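Local coordinates for CRISPR-associated protein CasA/Cse1 (Thermus thermophilus, PDB 4AN8), which forms part of the Cascade ribonucleoprotein complex and probably helps CRISPR adaptive immunity to recognise invading DNA, at residues F11-D15 with E16-P20; I45-S49 with P50-A54; K151-Y154 with A155-A158; E299-F303 with W304-S308. All coordinates share one frame; numbering follows the deposited sequence.

Contact 1: F11-D15 with E16-P20; sequences FNLID and EPWIP
L13 and W18 meet across a tight turn that leads from strand 10-12 to strand 19-23. The turn starts with an Asx turn, in which N12 OD1 accepts from the backbone N of I14.

Hydrogen bonds to two carbonyls close the turn. N12 O takes the backbone N of E16 at 3.0 Å and also, within 11-15, that of D15, so one carbonyl gathers two donors. The indole NE1 of W18 gives its hydrogen to L13 O at 2.9 Å. It lies in the carbonyl plane, on a lone pair.

The apolar contacts use ring faces. L13 CD2 sits over the centre of the W18 indole, 3.6 Å from the centroid of its five-membered ring. I19 CG1 covers the opposite face, so the indole is sandwiched between two aliphatic branches. W18 also packs on helices 50-67 and 154-167. E16 CB lies over one face of the F11 ring, offset toward its rim and 3.7 Å from F11 CE1. W18 CB is at the edge of that ring.

The D15 carboxylate leads away to a salt bridge with R99. The E16 chain bends at CB-CG (chi2 -72°), and E16 OE2 accepts from a water 2.9 Å away that in turn accepts from N12 N.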
loop_
_atom_site.group_PDB
_atom_site.type_symbol
_atom_site.label_atom_id
_atom_site.label_comp_id
_atom_site.label_asym_id
_atom_site.label_seq_id
_atom_site.Cartn_x
_atom_site.Cartn_y
_atom_site.Cartn_z
ATOM N N PHE A 11 20.592 -20.260 -4.708
ATOM C CA PHE A 11 20.149 -18.970 -4.193
ATOM C C PHE A 11 18.999 -19.036 -3.174
ATOM O O PHE A 11 17.849 -18.693 -3.456
ATOM C CB PHE A 11 19.832 -18.006 -5.330
ATOM C CG PHE A 11 19.859 -16.547 -4.912
ATOM C CD1 PHE A 11 21.054 -15.814 -4.940
ATOM C CD2 PHE A 11 18.696 -15.907 -4.484
ATOM C CE1 PHE A 11 21.082 -14.456 -4.541
ATOM C CE2 PHE A 11 18.713 -14.546 -4.099
ATOM C CZ PHE A 11 19.907 -13.830 -4.125
ATOM N N ASN A 12 19.343 -19.443 -1.970
ATOM C CA ASN A 12 18.381 -19.539 -0.905
ATOM C C ASN A 12 18.041 -18.153 -0.312
ATOM O O ASN A 12 18.926 -17.377 0.076
ATOM C CB ASN A 12 18.911 -20.485 0.170
ATOM C CG ASN A 12 17.840 -20.911 1.123
ATOM O OD1 ASN A 12 17.394 -20.120 1.954
ATOM N ND2 ASN A 12 17.390 -22.160 1.003
ATOM N N LEU A 13 16.750 -17.846 -0.244
ATOM C CA LEU A 13 16.336 -16.526 0.204
ATOM C C LEU A 13 16.508 -16.326 1.701
ATOM O O LEU A 13 16.374 -15.209 2.207
ATOM C CB LEU A 13 14.901 -16.243 -0.222
ATOM C CG LEU A 13 14.694 -16.302 -1.741
ATOM C CD1 LEU A 13 13.211 -16.288 -2.036
ATOM C CD2 LEU A 13 15.416 -15.149 -2.435
ATOM N N ILE A 14 16.793 -17.399 2.422
ATOM C CA ILE A 14 17.026 -17.258 3.856
ATOM C C ILE A 14 18.434 -16.758 4.144
ATOM O O ILE A 14 18.643 -16.049 5.123
ATOM C CB ILE A 14 16.823 -18.569 4.611
ATOM C CG1 ILE A 14 15.337 -18.919 4.600
ATOM C CG2 ILE A 14 17.385 -18.445 6.040
ATOM C CD1 ILE A 14 15.022 -20.359 4.896
ATOM N N ASP A 15 19.384 -17.091 3.274
ATOM C CA ASP A 15 20.787 -16.812 3.554
ATOM C C ASP A 15 21.455 -15.796 2.628
ATOM O O ASP A 15 22.462 -15.187 2.990
ATOM C CB ASP A 15 21.581 -18.115 3.557
ATOM C CG ASP A 15 21.024 -19.122 4.529
ATOM O OD1 ASP A 15 20.953 -18.818 5.737
ATOM O OD2 ASP A 15 20.650 -20.222 4.090
ATOM N N GLU A 16 20.904 -15.599 1.443
ATOM C CA GLU A 16 21.565 -14.730 0.474
ATOM C C GLU A 16 21.102 -13.275 0.560
ATOM O O GLU A 16 19.980 -12.978 0.978
ATOM C CB GLU A 16 21.375 -15.267 -0.948
ATOM C CG GLU A 16 21.830 -16.702 -1.130
ATOM C CD GLU A 16 23.347 -16.861 -1.110
ATOM O OE1 GLU A 16 24.073 -15.851 -1.250
ATOM O OE2 GLU A 16 23.814 -18.007 -0.962
ATOM N N PRO A 17 21.976 -12.353 0.168
ATOM C CA PRO A 17 21.585 -10.942 0.249
ATOM C C PRO A 17 20.617 -10.557 -0.860
ATOM O O PRO A 17 20.985 -10.638 -2.011
ATOM C CB PRO A 17 22.920 -10.191 0.089
ATOM C CG PRO A 17 23.904 -11.205 -0.488
ATOM C CD PRO A 17 23.423 -12.555 -0.054
ATOM N N TRP A 18 19.396 -10.157 -0.530
ATOM C CA TRP A 18 18.448 -9.735 -1.565
ATOM C C TRP A 18 17.460 -8.702 -1.046
ATOM O O TRP A 18 16.775 -8.058 -1.831
ATOM C CB TRP A 18 17.701 -10.944 -2.167
ATOM C CG TRP A 18 16.799 -11.649 -1.219
ATOM C CD1 TRP A 18 17.166 -12.454 -0.185
ATOM C CD2 TRP A 18 15.362 -11.627 -1.229
ATOM N NE1 TRP A 18 16.045 -12.919 0.470
ATOM C CE2 TRP A 18 14.927 -12.428 -0.159
ATOM C CE3 TRP A 18 14.402 -10.998 -2.041
ATOM C CZ2 TRP A 18 13.577 -12.624 0.120
ATOM C CZ3 TRP A 18 13.064 -11.192 -1.764
ATOM C CH2 TRP A 18 12.660 -11.992 -0.693
ATOM N N ILE A 19 17.395 -8.547 0.277
ATOM C CA ILE A 19 16.491 -7.598 0.922
ATOM C C ILE A 19 17.257 -6.304 1.235
ATOM O O ILE A 19 18.173 -6.294 2.069
ATOM C CB ILE A 19 15.911 -8.188 2.235
ATOM C CG1 ILE A 19 15.200 -9.519 1.973
ATOM C CG2 ILE A 19 14.965 -7.204 2.924
ATOM C CD1 ILE A 19 14.774 -10.230 3.236
ATOM N N PRO A 20 16.900 -5.204 0.554
ATOM C CA PRO A 20 17.632 -3.952 0.774
ATOM C C PRO A 20 17.204 -3.251 2.061
ATOM O O PRO A 20 16.055 -2.799 2.149
ATOM C CB PRO A 20 17.245 -3.094 -0.439
ATOM C CG PRO A 20 16.133 -3.849 -1.149
ATOM C CD PRO A 20 15.731 -5.017 -0.311
HETATM O O HOH W 1 22.047 -20.229 -1.308
#

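Contact 2: I45-S49 with P50-A54; sequences IETPS and PLEEA
The backbone runs from the end of strand 44-45 through an irregular stretch and turns into helix 50-67 at S49, whose O accepts from E53 N at 3.1 Å in the first helical bond. S49 is the N-cap. Its OG receives the backbone N of E52 at 3.1 Å with an almost straight N-H...O angle of 176°. It also takes the N of L51, but that bond is weak because it is strongly bent. The OG stands anti to the backbone N of S49 (chi1 169°), which turns it to the start of the helix and the N-H groups of its first turn.

T47 prepares the cap. Its OG1 accepts from S49 N at 3.0 Å, an ST turn. T47 OG1 also donates to E52 OE1; the modelled 2.5 Å is very short, so the exact length is doubtful. T47 OG1 thus links the residue before the helix with a glutamate of the first turn. The other carboxylate oxygen, E52 OE2, faces R159 in a long, weak ion pair.

The methyl branch of T47 does the packing. T47 CG2 lies 3.7 Å from E53 CB. I45 adds looser cover, with its CG2 near the CA of E53, and it packs further along the same helix on L56 and L60. P50, the first helical residue, rests against L346 and I358 of the neighbouring strands.

E53 reaches away from the cap with its chain extended. Its carboxylate is gripped by R360 through OE1 and by R344 through OE2. A water also donates to E53 OE2 at 2.6 Å and to I45 O at 3.1 Å.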
loop_
_atom_site.group_PDB
_atom_site.type_symbol
_atom_site.label_atom_id
_atom_site.label_comp_id
_atom_site.label_asym_id
_atom_site.label_seq_id
_atom_site.Cartn_x
_atom_site.Cartn_y
_atom_site.Cartn_z
ATOM N N ILE A 45 13.456 -1.306 5.690
ATOM C CA ILE A 45 13.600 -1.833 4.356
ATOM C C ILE A 45 13.583 -0.634 3.436
ATOM O O ILE A 45 12.711 0.232 3.562
ATOM C CB ILE A 45 12.458 -2.792 4.028
ATOM C CG1 ILE A 45 12.754 -4.157 4.661
ATOM C CG2 ILE A 45 12.295 -2.915 2.529
ATOM C CD1 ILE A 45 11.642 -5.104 4.559
ATOM N N GLU A 46 14.563 -0.576 2.538
ATOM C CA GLU A 46 14.861 0.616 1.769
ATOM C C GLU A 46 14.887 0.335 0.265
ATOM O O GLU A 46 15.846 -0.238 -0.269
ATOM C CB GLU A 46 16.208 1.187 2.210
ATOM C CG GLU A 46 16.691 2.391 1.392
ATOM C CD GLU A 46 15.913 3.669 1.677
ATOM O OE1 GLU A 46 14.966 3.653 2.500
ATOM O OE2 GLU A 46 16.263 4.706 1.076
ATOM N N THR A 47 13.850 0.772 -0.427
ATOM C CA THR A 47 13.768 0.549 -1.849
ATOM C C THR A 47 13.051 1.721 -2.498
ATOM O O THR A 47 12.168 2.323 -1.890
ATOM C CB THR A 47 13.014 -0.784 -2.155
ATOM O OG1 THR A 47 12.663 -0.822 -3.542
ATOM C CG2 THR A 47 11.735 -0.895 -1.293
ATOM N N PRO A 48 13.432 2.063 -3.733
ATOM C CA PRO A 48 12.666 3.088 -4.443
ATOM C C PRO A 48 11.244 2.626 -4.778
ATOM O O PRO A 48 10.346 3.456 -4.879
ATOM C CB PRO A 48 13.479 3.320 -5.726
ATOM C CG PRO A 48 14.285 2.091 -5.905
ATOM C CD PRO A 48 14.576 1.569 -4.514
ATOM N N SER A 49 11.040 1.323 -4.935
ATOM C CA SER A 49 9.707 0.792 -5.225
ATOM C C SER A 49 8.805 0.543 -4.019
ATOM O O SER A 49 9.090 -0.314 -3.178
ATOM C CB SER A 49 9.821 -0.533 -5.948
ATOM O OG SER A 49 8.542 -1.091 -5.969
ATOM N N PRO A 50 7.675 1.250 -3.960
ATOM C CA PRO A 50 6.730 1.016 -2.859
ATOM C C PRO A 50 6.111 -0.398 -2.886
ATOM O O PRO A 50 5.696 -0.899 -1.828
ATOM C CB PRO A 50 5.652 2.093 -3.072
ATOM C CG PRO A 50 6.323 3.152 -3.995
ATOM C CD PRO A 50 7.272 2.356 -4.848
ATOM N N LEU A 51 6.039 -1.024 -4.063
ATOM C CA LEU A 51 5.524 -2.386 -4.159
ATOM C C LEU A 51 6.538 -3.350 -3.538
ATOM O O LEU A 51 6.164 -4.258 -2.812
ATOM C CB LEU A 51 5.232 -2.774 -5.617
ATOM C CG LEU A 51 4.312 -1.821 -6.409
ATOM C CD1 LEU A 51 3.923 -2.457 -7.753
ATOM C CD2 LEU A 51 3.062 -1.378 -5.600
ATOM N N GLU A 52 7.814 -3.149 -3.838
ATOM C CA GLU A 52 8.883 -3.930 -3.226
ATOM C C GLU A 52 8.834 -3.840 -1.717
ATOM O O GLU A 52 8.892 -4.848 -1.022
ATOM C CB GLU A 52 10.259 -3.461 -3.711
ATOM C CG GLU A 52 10.823 -4.277 -4.833
ATOM C CD GLU A 52 12.242 -3.845 -5.263
ATOM O OE1 GLU A 52 12.932 -3.108 -4.515
ATOM O OE2 GLU A 52 12.672 -4.246 -6.359
ATOM N N GLU A 53 8.727 -2.624 -1.204
ATOM C CA GLU A 53 8.656 -2.429 0.234
ATOM C C GLU A 53 7.468 -3.203 0.822
ATOM O O GLU A 53 7.598 -3.848 1.866
ATOM C CB GLU A 53 8.531 -0.941 0.553
ATOM C CG GLU A 53 8.499 -0.590 2.036
ATOM C CD GLU A 53 8.471 0.936 2.252
ATOM O OE1 GLU A 53 8.603 1.670 1.258
ATOM O OE2 GLU A 53 8.295 1.410 3.398
ATOM N N ALA A 54 6.309 -3.110 0.169
ATOM C CA ALA A 54 5.092 -3.735 0.695
ATOM C C ALA A 54 5.264 -5.245 0.819
ATOM O O ALA A 54 5.041 -5.808 1.890
ATOM C CB ALA A 54 3.898 -3.425 -0.179
HETATM O O HOH W 2 10.093 0.697 5.199
#

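Contact 3: K151-Y154 with A155-A158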
loop_
_atom_site.group_PDB
_atom_site.type_symbol
_atom_site.label_atom_id
_atom_site.label_comp_id
_atom_site.label_asym_id
_atom_site.label_seq_id
_atom_site.Cartn_x
_atom_site.Cartn_y
_atom_site.Cartn_z
ATOM N N LYS A 151 19.989 -8.463 -18.018
ATOM C CA LYS A 151 19.980 -9.588 -17.120
ATOM C C LYS A 151 19.774 -9.092 -15.679
ATOM O O LYS A 151 20.540 -8.275 -15.175
ATOM C CB LYS A 151 21.296 -10.345 -17.231
ATOM C CG LYS A 151 21.281 -11.682 -16.543
ATOM C CD LYS A 151 22.679 -12.131 -16.098
ATOM C CE LYS A 151 23.695 -12.049 -17.220
ATOM N NZ LYS A 151 25.107 -12.119 -16.731
ATOM N N ALA A 152 18.734 -9.587 -15.020
ATOM C CA ALA A 152 18.555 -9.334 -13.595
ATOM C C ALA A 152 19.539 -10.163 -12.791
ATOM O O ALA A 152 19.875 -11.283 -13.179
ATOM C CB ALA A 152 17.148 -9.685 -13.183
ATOM N N THR A 153 19.994 -9.622 -11.666
ATOM C CA THR A 153 20.660 -10.451 -10.669
ATOM C C THR A 153 19.607 -11.313 -9.995
ATOM O O THR A 153 18.424 -11.024 -10.088
ATOM C CB THR A 153 21.361 -9.629 -9.556
ATOM O OG1 THR A 153 20.381 -8.831 -8.876
ATOM C CG2 THR A 153 22.453 -8.731 -10.124
ATOM N N TYR A 154 20.034 -12.362 -9.308
ATOM C CA TYR A 154 19.102 -13.192 -8.562
ATOM C C TYR A 154 18.262 -12.345 -7.610
ATOM O O TYR A 154 17.050 -12.549 -7.512
ATOM C CB TYR A 154 19.837 -14.286 -7.800
ATOM C CG TYR A 154 20.558 -15.259 -8.704
ATOM C CD1 TYR A 154 20.025 -15.617 -9.934
ATOM C CD2 TYR A 154 21.782 -15.806 -8.334
ATOM C CE1 TYR A 154 20.679 -16.501 -10.769
ATOM C CE2 TYR A 154 22.444 -16.688 -9.160
ATOM C CZ TYR A 154 21.886 -17.035 -10.380
ATOM O OH TYR A 154 22.541 -17.924 -11.203
ATOM N N ALA A 155 18.897 -11.388 -6.927
ATOM C CA ALA A 155 18.192 -10.566 -5.946
ATOM C C ALA A 155 17.085 -9.773 -6.630
ATOM O O ALA A 155 15.983 -9.702 -6.123
ATOM C CB ALA A 155 19.165 -9.628 -5.175
ATOM N N GLN A 156 17.364 -9.204 -7.798
ATOM C CA GLN A 156 16.336 -8.437 -8.493
ATOM C C GLN A 156 15.216 -9.336 -9.031
ATOM O O GLN A 156 14.065 -8.923 -9.049
ATOM C CB GLN A 156 16.910 -7.610 -9.636
ATOM C CG GLN A 156 18.047 -6.697 -9.271
ATOM C CD GLN A 156 18.588 -5.975 -10.493
ATOM O OE1 GLN A 156 19.120 -6.603 -11.395
ATOM N NE2 GLN A 156 18.403 -4.650 -10.546
ATOM N N ALA A 157 15.541 -10.551 -9.480
ATOM C CA ALA A 157 14.492 -11.454 -9.960
ATOM C C ALA A 157 13.617 -11.909 -8.799
ATOM O O ALA A 157 12.409 -11.999 -8.918
ATOM C CB ALA A 157 15.074 -12.659 -10.703
ATOM N N ALA A 158 14.231 -12.186 -7.666
ATOM C CA ALA A 158 13.460 -12.561 -6.478
ATOM C C ALA A 158 12.470 -11.455 -6.113
ATOM O O ALA A 158 11.276 -11.718 -5.909
ATOM C CB ALA A 158 14.389 -12.857 -5.326
#
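T153 and Q156 form a capping box at the start of helix 154-167, each side chain bonding to the other's backbone N. T153 OG1 accepts from Q156 N at 3.2 Å. In return, Q156 OE1 accepts from T153 N at 3.2 Å, with an N-H...O angle of 165°. That donor lies in the plane of the Q156 amide, on a lone pair of OE1, which helps to set the rotation of the amide. T153 OG1 sits between its backbone N and carbonyl carbon (chi1 60°), and this turns it over the first helical turn.

Two backbone bonds carry the helix on from the cap. A157 N reaches T153 O at 3.0 Å, and A158 N reaches Y154 O at 2.8 Å.

The side chains of the box also touch. T153 OG1 lies 3.2 Å from Q156 CG, so the hydroxyl rests alongside the glutamine chain as it leaves the helix. Farther out the packing is apolar and light. A152 CB faces the A157 methyl, and A157 also packs on V261 of strand 261-273.

Other side chains leave the cap. K151 forms a salt bridge with D259. The Y154 hydroxyl hydrogen-bonds to D256 and K10, and its ring meets those of F11 and F105. Back at the box, the Q156 oxygen OE1 also approaches A152 CA, at 3.6 Å.

Contact 4: E299-F303 with W304-S308; sequences EERSF and WRDFS
F303 and F307 make the close aromatic contact of this short turn. F303 CE2 lies at the edge of the F307 ring, 3.5 Å from F307 CE1. F307 approaches the F303 ring obliquely, so the pair is neither a stack nor T-shaped, although the planes are at 90°. W304 CA covers one face of F307, over its centre. S302 CB lies over one face of the W304 indole, offset toward its rim and 3.5 Å from W304 NE1. D438 of helix 429-446 bonds to both S302 OG and W304 NE1, and F441 stacks on the indole.

The backbone here is a 3-10 turn, in the loop between strand 292-294 and helix 320-333. R305 N donates to S302 O at 3.2 Å, and D306 N donates to F303 O at 3.0 Å. Both donors stand above the carbonyl planes.

The partly exposed side belongs to the arginines. The R301 chain is extended, with CG anti to the backbone N (chi1 173°), and this carries its guanidinium across to D306. R301 NH2 comes to D306 OD1 from above the carboxylate plane, at 3.2 Å, in a salt bridge. D306 OD1 is also bound by R285. R305 CB rests over one face of the R301 guanidinium. R301 NH1 and R305 NH1 come within 3.5 Å, while R305 NH1 also pairs with E386. A water accepts from S302 N and from R305 NH2, the latter at 2.8 Å.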
loop_
_atom_site.group_PDB
_atom_site.type_symbol
_atom_site.label_atom_id
_atom_site.label_comp_id
_atom_site.label_asym_id
_atom_site.label_seq_id
_atom_site.Cartn_x
_atom_site.Cartn_y
_atom_site.Cartn_z
ATOM N N GLU A 299 -5.696 8.563 -8.811
ATOM C CA GLU A 299 -4.852 9.372 -9.680
ATOM C C GLU A 299 -4.746 10.829 -9.250
ATOM O O GLU A 299 -3.648 11.383 -9.184
ATOM C CB GLU A 299 -5.338 9.290 -11.129
ATOM C CG GLU A 299 -4.611 10.239 -12.055
ATOM C CD GLU A 299 -4.274 9.611 -13.390
ATOM O OE1 GLU A 299 -5.208 9.298 -14.161
ATOM O OE2 GLU A 299 -3.069 9.438 -13.669
ATOM N N GLU A 300 -5.871 11.464 -8.958
ATOM C CA GLU A 300 -5.793 12.876 -8.618
ATOM C C GLU A 300 -6.330 13.238 -7.225
ATOM O O GLU A 300 -5.956 14.270 -6.664
ATOM C CB GLU A 300 -6.392 13.729 -9.742
ATOM C CG GLU A 300 -5.586 13.612 -11.041
ATOM C CD GLU A 300 -6.183 14.378 -12.210
ATOM O OE1 GLU A 300 -7.227 15.040 -12.030
ATOM O OE2 GLU A 300 -5.600 14.315 -13.315
ATOM N N ARG A 301 -7.164 12.366 -6.657
ATOM C CA ARG A 301 -7.728 12.571 -5.325
ATOM C C ARG A 301 -6.781 12.204 -4.169
ATOM O O ARG A 301 -6.359 11.066 -4.030
ATOM C CB ARG A 301 -9.039 11.793 -5.214
ATOM C CG ARG A 301 -9.677 11.765 -3.846
ATOM C CD ARG A 301 -10.800 10.738 -3.832
ATOM N NE ARG A 301 -11.400 10.592 -2.511
ATOM C CZ ARG A 301 -12.364 11.370 -2.039
ATOM N NH1 ARG A 301 -12.841 12.352 -2.790
ATOM N NH2 ARG A 301 -12.855 11.167 -0.821
ATOM N N SER A 302 -6.474 13.182 -3.328
ATOM C CA SER A 302 -5.631 12.981 -2.149
ATOM C C SER A 302 -6.127 11.832 -1.293
ATOM O O SER A 302 -7.303 11.758 -0.964
ATOM C CB SER A 302 -5.588 14.261 -1.297
ATOM O OG SER A 302 -4.856 15.290 -1.943
ATOM N N PHE A 303 -5.219 10.948 -0.903
ATOM C CA PHE A 303 -5.610 9.754 -0.175
ATOM C C PHE A 303 -6.214 10.006 1.223
ATOM O O PHE A 303 -7.153 9.325 1.637
ATOM C CB PHE A 303 -4.436 8.782 -0.068
ATOM C CG PHE A 303 -4.826 7.466 0.496
ATOM C CD1 PHE A 303 -5.719 6.656 -0.183
ATOM C CD2 PHE A 303 -4.359 7.059 1.739
ATOM C CE1 PHE A 303 -6.110 5.407 0.369
ATOM C CE2 PHE A 303 -4.742 5.839 2.292
ATOM C CZ PHE A 303 -5.617 5.013 1.613
ATOM N N TRP A 304 -5.674 10.973 1.949
ATOM C CA TRP A 304 -6.133 11.248 3.306
ATOM C C TRP A 304 -7.607 11.649 3.318
ATOM O O TRP A 304 -8.258 11.639 4.369
ATOM C CB TRP A 304 -5.257 12.310 4.002
ATOM C CG TRP A 304 -5.064 13.573 3.200
ATOM C CD1 TRP A 304 -4.046 13.844 2.341
ATOM C CD2 TRP A 304 -5.931 14.716 3.168
ATOM N NE1 TRP A 304 -4.207 15.088 1.779
ATOM C CE2 TRP A 304 -5.355 15.652 2.279
ATOM C CE3 TRP A 304 -7.117 15.049 3.820
ATOM C CZ2 TRP A 304 -5.949 16.901 2.005
ATOM C CZ3 TRP A 304 -7.700 16.304 3.560
ATOM C CH2 TRP A 304 -7.115 17.202 2.652
ATOM N N ARG A 305 -8.131 11.993 2.148
ATOM C CA ARG A 305 -9.536 12.358 2.031
ATOM C C ARG A 305 -10.471 11.211 2.373
ATOM O O ARG A 305 -11.639 11.427 2.656
ATOM C CB ARG A 305 -9.844 12.842 0.626
ATOM C CG ARG A 305 -9.368 14.236 0.382
ATOM C CD ARG A 305 -10.412 14.932 -0.428
ATOM N NE ARG A 305 -9.927 15.221 -1.746
ATOM C CZ ARG A 305 -10.692 15.605 -2.756
ATOM N NH1 ARG A 305 -12.007 15.729 -2.619
ATOM N NH2 ARG A 305 -10.112 15.845 -3.915
ATOM N N ASP A 306 -9.958 9.989 2.336
ATOM C CA ASP A 306 -10.751 8.828 2.722
ATOM C C ASP A 306 -10.562 8.429 4.187
ATOM O O ASP A 306 -11.135 7.426 4.615
ATOM C CB ASP A 306 -10.422 7.630 1.816
ATOM C CG ASP A 306 -10.857 7.847 0.387
ATOM O OD1 ASP A 306 -12.006 8.258 0.168
ATOM O OD2 ASP A 306 -10.042 7.641 -0.532
ATOM N N PHE A 307 -9.756 9.167 4.947
ATOM C CA PHE A 307 -9.426 8.737 6.309
ATOM C C PHE A 307 -10.603 8.702 7.316
ATOM O O PHE A 307 -10.530 7.971 8.306
ATOM C CB PHE A 307 -8.266 9.536 6.925
ATOM C CG PHE A 307 -6.889 9.131 6.438
ATOM C CD1 PHE A 307 -6.716 8.086 5.532
ATOM C CD2 PHE A 307 -5.758 9.808 6.899
ATOM C CE1 PHE A 307 -5.455 7.738 5.105
ATOM C CE2 PHE A 307 -4.502 9.467 6.485
ATOM C CZ PHE A 307 -4.336 8.427 5.596
ATOM N N SER A 308 -11.660 9.487 7.105
ATOM C CA SER A 308 -12.815 9.424 8.010
ATOM C C SER A 308 -13.819 8.367 7.543
ATOM O O SER A 308 -14.500 7.752 8.355
ATOM C CB SER A 308 -13.505 10.786 8.116
ATOM O OG SER A 308 -14.039 11.162 6.859
HETATM O O HOH W 3 -7.357 16.018 -3.660
#

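How the contacts relate
Contacts 1, 2 and 3 lie close together, and contact 4 stands apart. Contact 1 touches contact 2 where P20 O probably accepts a hydrogen bond from E46 N at 2.7 Å, which ties strand 19-23 to the chain leaving strand 44-45. It touches contact 3 by packing: W18 CB meets A155 CB at 3.6 Å. Contacts 2 and 3 do not touch; their nearest atoms are about 6 Å apart. Both are N-terminal caps, of helices 50-67 and 154-167, and W18 packs on both helices. Contact 4 has its centre about 36 Å from that of contact 1, on the opposite side of the chain's centre; its nearest atoms are about 12 Å from contact 2. An acetate ion, probably from crystallisation, lies about 4 Å from the L51 side chain.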